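Local coordinates for chitin-binding domain 3 protein (Micromonospora aurantiaca ATCC 27029, PDB 5OPF), which is a copper-dependent lytic polysaccharide monooxygenase that probably cleaves cellulose or chitin oxidatively at the surface of the crystalline polymer, at residues E54-N59 with S184-S189; Q105-A110 with D153-Q158. All blocks are in the same frame, centred on the assembly; numbering follows the deposited sequence.

How the interactions relate
Interactions 1 and 2 illustrate how different loops of one beta sandwich are packed on its strands, although only the 105-110 loop carries a copper ligand. Along the chain, interaction 2 is nested inside the long loop closed by interaction 1. The 54-59 loop meets strand 183-192 of the mixed sheet; the 105-110 loop meets strand 154-162 of the antiparallel four-stranded sheet, near its beginning, and passes from strand 97-104 to strand 110-118 of the mixed sheet. The centres lie 16 Å apart, yet Y185 OH packs 3.9 Å from H108 NE2. The segments, rather than the contacts, thus meet at the copper site, Y185 coming from strand 183-192 and H108 from the loop between the sheets.

Interaction 1: E54-N59 with S184-S189; sequences EGVAGN and SYYLCS
The loop between strand 52-54 and helix 60-63 lays V56 against S184 and Y186 of strand 183-192, a buried contact against the mixed sheet. V56 begins a type I' beta turn closed by N59 N bonding to V56 O. Its side chain carries the direct contact: methyl CG2 sits 3.6 Å from S184 OG and 3.7 Å from Y186 OH, so a single methyl packs on two hydroxyls. CG1, anti to the backbone N (chi1 171°), rests on the same phenol oxygen at 3.8 Å. V56 and Y186 approach from opposite directions, the tyrosine presenting its hydroxyl end.

The two hydroxyls touching the valine are themselves linked. S184 OG and Y186 OH share a 2.7 Å hydrogen bond in which either may be the donor, and H60 at the start of the following helix gives Y186 OH a further partner through ND1. S184 OG also bonds a water at 2.9 Å, and this water accepts a 3.0 Å bond from V56 N. The buried serine hydroxyl thus reaches both the tyrosine and, through water, the loop backbone. A63 also packs on V56. The turn that follows strand 52-54 is in this way joined to the face of strand 183-192 away from copper-site residue Y185, within the immunoglobulin-like beta sandwich known for lytic polysaccharide monooxygenases.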
# COMPACT_ATOMS: atom_id res chain seq x y z
N GLU A 54 3.95 -11.52 -10.08
CA GLU A 54 3.52 -12.90 -10.24
C GLU A 54 4.72 -13.82 -10.12
O GLU A 54 5.84 -13.44 -10.46
CB GLU A 54 2.78 -13.12 -11.58
CG GLU A 54 1.44 -12.40 -11.57
CD GLU A 54 0.62 -12.53 -12.83
OE1 GLU A 54 1.07 -13.22 -13.77
OE2 GLU A 54 -0.48 -11.94 -12.87
N GLY A 55 4.49 -15.02 -9.60
CA GLY A 55 5.53 -16.03 -9.49
C GLY A 55 6.49 -15.87 -8.34
O GLY A 55 7.55 -16.50 -8.35
N VAL A 56 6.17 -15.05 -7.34
CA VAL A 56 7.07 -14.84 -6.21
C VAL A 56 7.23 -16.08 -5.35
O VAL A 56 8.23 -16.22 -4.63
CB VAL A 56 6.57 -13.62 -5.41
CG1 VAL A 56 7.34 -13.45 -4.10
CG2 VAL A 56 6.68 -12.35 -6.26
N ALA A 57 6.27 -17.00 -5.39
CA ALA A 57 6.37 -18.27 -4.68
C ALA A 57 6.63 -18.06 -3.19
O ALA A 57 7.37 -18.82 -2.56
CB ALA A 57 7.42 -19.20 -5.30
N GLY A 58 6.00 -17.03 -2.62
CA GLY A 58 6.07 -16.75 -1.21
C GLY A 58 7.33 -16.03 -0.76
O GLY A 58 7.39 -15.59 0.40
N ASN A 59 8.33 -15.89 -1.62
CA ASN A 59 9.59 -15.27 -1.21
C ASN A 59 9.56 -13.76 -1.47
O ASN A 59 10.28 -13.21 -2.31
CB ASN A 59 10.76 -15.93 -1.93
CG ASN A 59 12.08 -15.38 -1.48
OD1 ASN A 59 12.16 -14.72 -0.43
ND2 ASN A 59 13.13 -15.64 -2.25
N SER A 184 0.85 -11.52 -6.12
CA SER A 184 1.01 -10.86 -4.84
C SER A 184 1.07 -9.36 -5.02
O SER A 184 1.71 -8.85 -5.95
CB SER A 184 2.27 -11.40 -4.15
OG SER A 184 3.38 -11.45 -5.03
N TYR A 185 0.43 -8.64 -4.09
CA TYR A 185 0.29 -7.19 -4.15
C TYR A 185 0.98 -6.55 -2.95
O TYR A 185 0.94 -7.10 -1.84
CB TYR A 185 -1.19 -6.78 -4.13
CG TYR A 185 -2.03 -7.26 -5.29
CD1 TYR A 185 -2.32 -8.61 -5.47
CD2 TYR A 185 -2.59 -6.36 -6.20
CE1 TYR A 185 -3.13 -9.04 -6.52
CE2 TYR A 185 -3.39 -6.78 -7.25
CZ TYR A 185 -3.65 -8.12 -7.41
OH TYR A 185 -4.46 -8.54 -8.46
N TYR A 186 1.55 -5.36 -3.17
CA TYR A 186 2.46 -4.73 -2.21
C TYR A 186 2.03 -3.28 -2.02
O TYR A 186 2.24 -2.45 -2.91
CB TYR A 186 3.89 -4.81 -2.73
CG TYR A 186 4.30 -6.25 -2.94
CD1 TYR A 186 4.77 -7.02 -1.88
CD2 TYR A 186 4.19 -6.85 -4.19
CE1 TYR A 186 5.10 -8.36 -2.06
CE2 TYR A 186 4.53 -8.18 -4.38
CZ TYR A 186 4.98 -8.94 -3.31
OH TYR A 186 5.31 -10.26 -3.53
N LEU A 187 1.40 -2.98 -0.88
CA LEU A 187 0.76 -1.68 -0.67
C LEU A 187 1.37 -0.93 0.51
O LEU A 187 1.20 -1.33 1.67
CB LEU A 187 -0.74 -1.86 -0.41
CG LEU A 187 -1.61 -2.51 -1.48
CD1 LEU A 187 -1.29 -1.99 -2.86
CD2 LEU A 187 -1.50 -4.04 -1.40
N CYS A 188 2.03 0.20 0.22
CA CYS A 188 2.47 1.13 1.27
C CYS A 188 1.37 2.14 1.53
O CYS A 188 0.84 2.71 0.57
CB CYS A 188 3.70 1.90 0.82
SG CYS A 188 5.19 0.93 0.75
N SER A 189 1.06 2.38 2.81
CA SER A 189 0.12 3.43 3.20
C SER A 189 0.77 4.34 4.24
O SER A 189 1.25 3.85 5.28
CB SER A 189 -1.16 2.86 3.83
OG SER A 189 -1.82 1.98 2.95
O HOH W 1 3.58 -13.60 -6.93

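Interaction 2: Q105-A110 with D153-Q158; sequences QASHGA and DGVSIQ. With CU (copper (II) ion), chain B.
Q105 and S107, in the loop that carries copper ligand H108, rest on D153, G154 and V155, near the beginning of strand 154-162. No direct hydrogen bond joins the segments. The polar part is a CA-H...O contact, Q105 CA to D153 O at 3.5 Å with 141° at the hydrogen, helped by a water that donates to Q105 O at 2.8 Å and, weakly, to D153 O. The backbones come very close here, the CA atoms of Q105 and G154 being 4.0 Å apart. Q105 OE1 accepts a bond from N49 ND2.

Packing continues the contact further along. S107 OG lies 3.8 Å from each methyl of V155, CG1 and CG2, so the hydroxyl is seated across the fork of the branched side chain. It gets there because OG stands anti to the carbonyl carbon, beside the backbone N (chi1 -61°).

The third element is metal coordination: H108 NE2 binds copper at 2.0 Å. H1 also binds the metal, through its N among others, and Y185 OH lies 3.0 Å from the copper. A106 CB lies over one face of the H108 ring, offset toward the rim, and H180 stacks on the imidazole. Copper held by the amino group and ring of an N-terminal histidine together with the ring of a second histidine is the histidine brace of lytic polysaccharide monooxygenases.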
# COMPACT_ATOMS: atom_id res chain seq x y z
N GLN A 105 -11.68 -5.73 -6.32
CA GLN A 105 -12.70 -5.65 -7.37
C GLN A 105 -13.03 -7.01 -7.99
O GLN A 105 -14.10 -7.16 -8.59
CB GLN A 105 -12.21 -4.74 -8.49
CG GLN A 105 -12.03 -3.31 -8.05
CD GLN A 105 -11.28 -2.50 -9.10
OE1 GLN A 105 -10.47 -3.04 -9.84
NE2 GLN A 105 -11.58 -1.22 -9.18
N ALA A 106 -12.11 -7.97 -7.89
CA ALA A 106 -12.16 -9.18 -8.69
C ALA A 106 -12.55 -10.44 -7.93
O ALA A 106 -12.69 -11.50 -8.56
CB ALA A 106 -10.79 -9.42 -9.35
N SER A 107 -12.73 -10.37 -6.61
CA SER A 107 -13.14 -11.52 -5.80
C SER A 107 -12.18 -12.70 -5.95
O SER A 107 -12.59 -13.85 -6.14
CB SER A 107 -14.58 -11.92 -6.12
OG SER A 107 -15.46 -10.84 -5.81
N HIS A 108 -10.87 -12.42 -5.84
CA HIS A 108 -9.85 -13.46 -5.95
C HIS A 108 -9.70 -14.31 -4.69
O HIS A 108 -9.12 -15.40 -4.77
CB HIS A 108 -8.47 -12.85 -6.18
CG HIS A 108 -8.30 -12.07 -7.45
ND1 HIS A 108 -8.73 -12.52 -8.68
CD2 HIS A 108 -7.65 -10.91 -7.69
CE1 HIS A 108 -8.37 -11.66 -9.61
NE2 HIS A 108 -7.71 -10.67 -9.04
N GLY A 109 -10.15 -13.84 -3.53
CA GLY A 109 -9.76 -14.45 -2.27
C GLY A 109 -8.33 -14.15 -1.88
O GLY A 109 -7.56 -13.54 -2.64
N ALA A 110 -7.96 -14.56 -0.68
CA ALA A 110 -6.59 -14.44 -0.21
C ALA A 110 -6.08 -15.76 0.36
O ALA A 110 -6.78 -16.43 1.13
CB ALA A 110 -6.47 -13.38 0.90
N ASP A 153 -19.23 -3.26 -6.77
CA ASP A 153 -18.14 -3.49 -7.71
C ASP A 153 -16.96 -4.20 -7.06
O ASP A 153 -15.81 -4.01 -7.47
CB ASP A 153 -17.70 -2.20 -8.40
CG ASP A 153 -18.81 -1.61 -9.24
OD1 ASP A 153 -18.79 -0.38 -9.48
OD2 ASP A 153 -19.71 -2.37 -9.66
N GLY A 154 -17.23 -5.04 -6.07
CA GLY A 154 -16.19 -5.89 -5.52
C GLY A 154 -16.57 -6.37 -4.13
O GLY A 154 -17.75 -6.45 -3.79
N VAL A 155 -15.54 -6.69 -3.36
CA VAL A 155 -15.68 -7.17 -1.99
C VAL A 155 -14.58 -6.54 -1.15
O VAL A 155 -13.56 -6.07 -1.67
CB VAL A 155 -15.63 -8.72 -1.91
CG1 VAL A 155 -16.83 -9.34 -2.61
CG2 VAL A 155 -14.33 -9.26 -2.49
N SER A 156 -14.77 -6.54 0.16
CA SER A 156 -13.78 -5.95 1.05
C SER A 156 -13.63 -6.78 2.31
O SER A 156 -14.45 -7.62 2.64
CB SER A 156 -14.13 -4.51 1.43
OG SER A 156 -15.31 -4.47 2.22
N ILE A 157 -12.55 -6.51 3.04
CA ILE A 157 -12.36 -7.13 4.34
C ILE A 157 -11.51 -6.21 5.20
O ILE A 157 -10.68 -5.45 4.69
CB ILE A 157 -11.74 -8.54 4.19
CG1 ILE A 157 -11.90 -9.31 5.51
CG2 ILE A 157 -10.28 -8.47 3.73
CD1 ILE A 157 -11.73 -10.81 5.34
N GLN A 158 -11.74 -6.27 6.51
CA GLN A 158 -10.97 -5.48 7.47
C GLN A 158 -10.00 -6.39 8.21
O GLN A 158 -10.40 -7.43 8.74
CB GLN A 158 -11.90 -4.81 8.49
CG GLN A 158 -12.93 -3.85 7.89
CD GLN A 158 -12.44 -2.42 7.74
OE1 GLN A 158 -11.30 -2.10 8.06
NE2 GLN A 158 -13.32 -1.55 7.26
CU CU B . -6.94 -9.11 -10.01
O HOH W 2 -15.67 -5.70 -10.35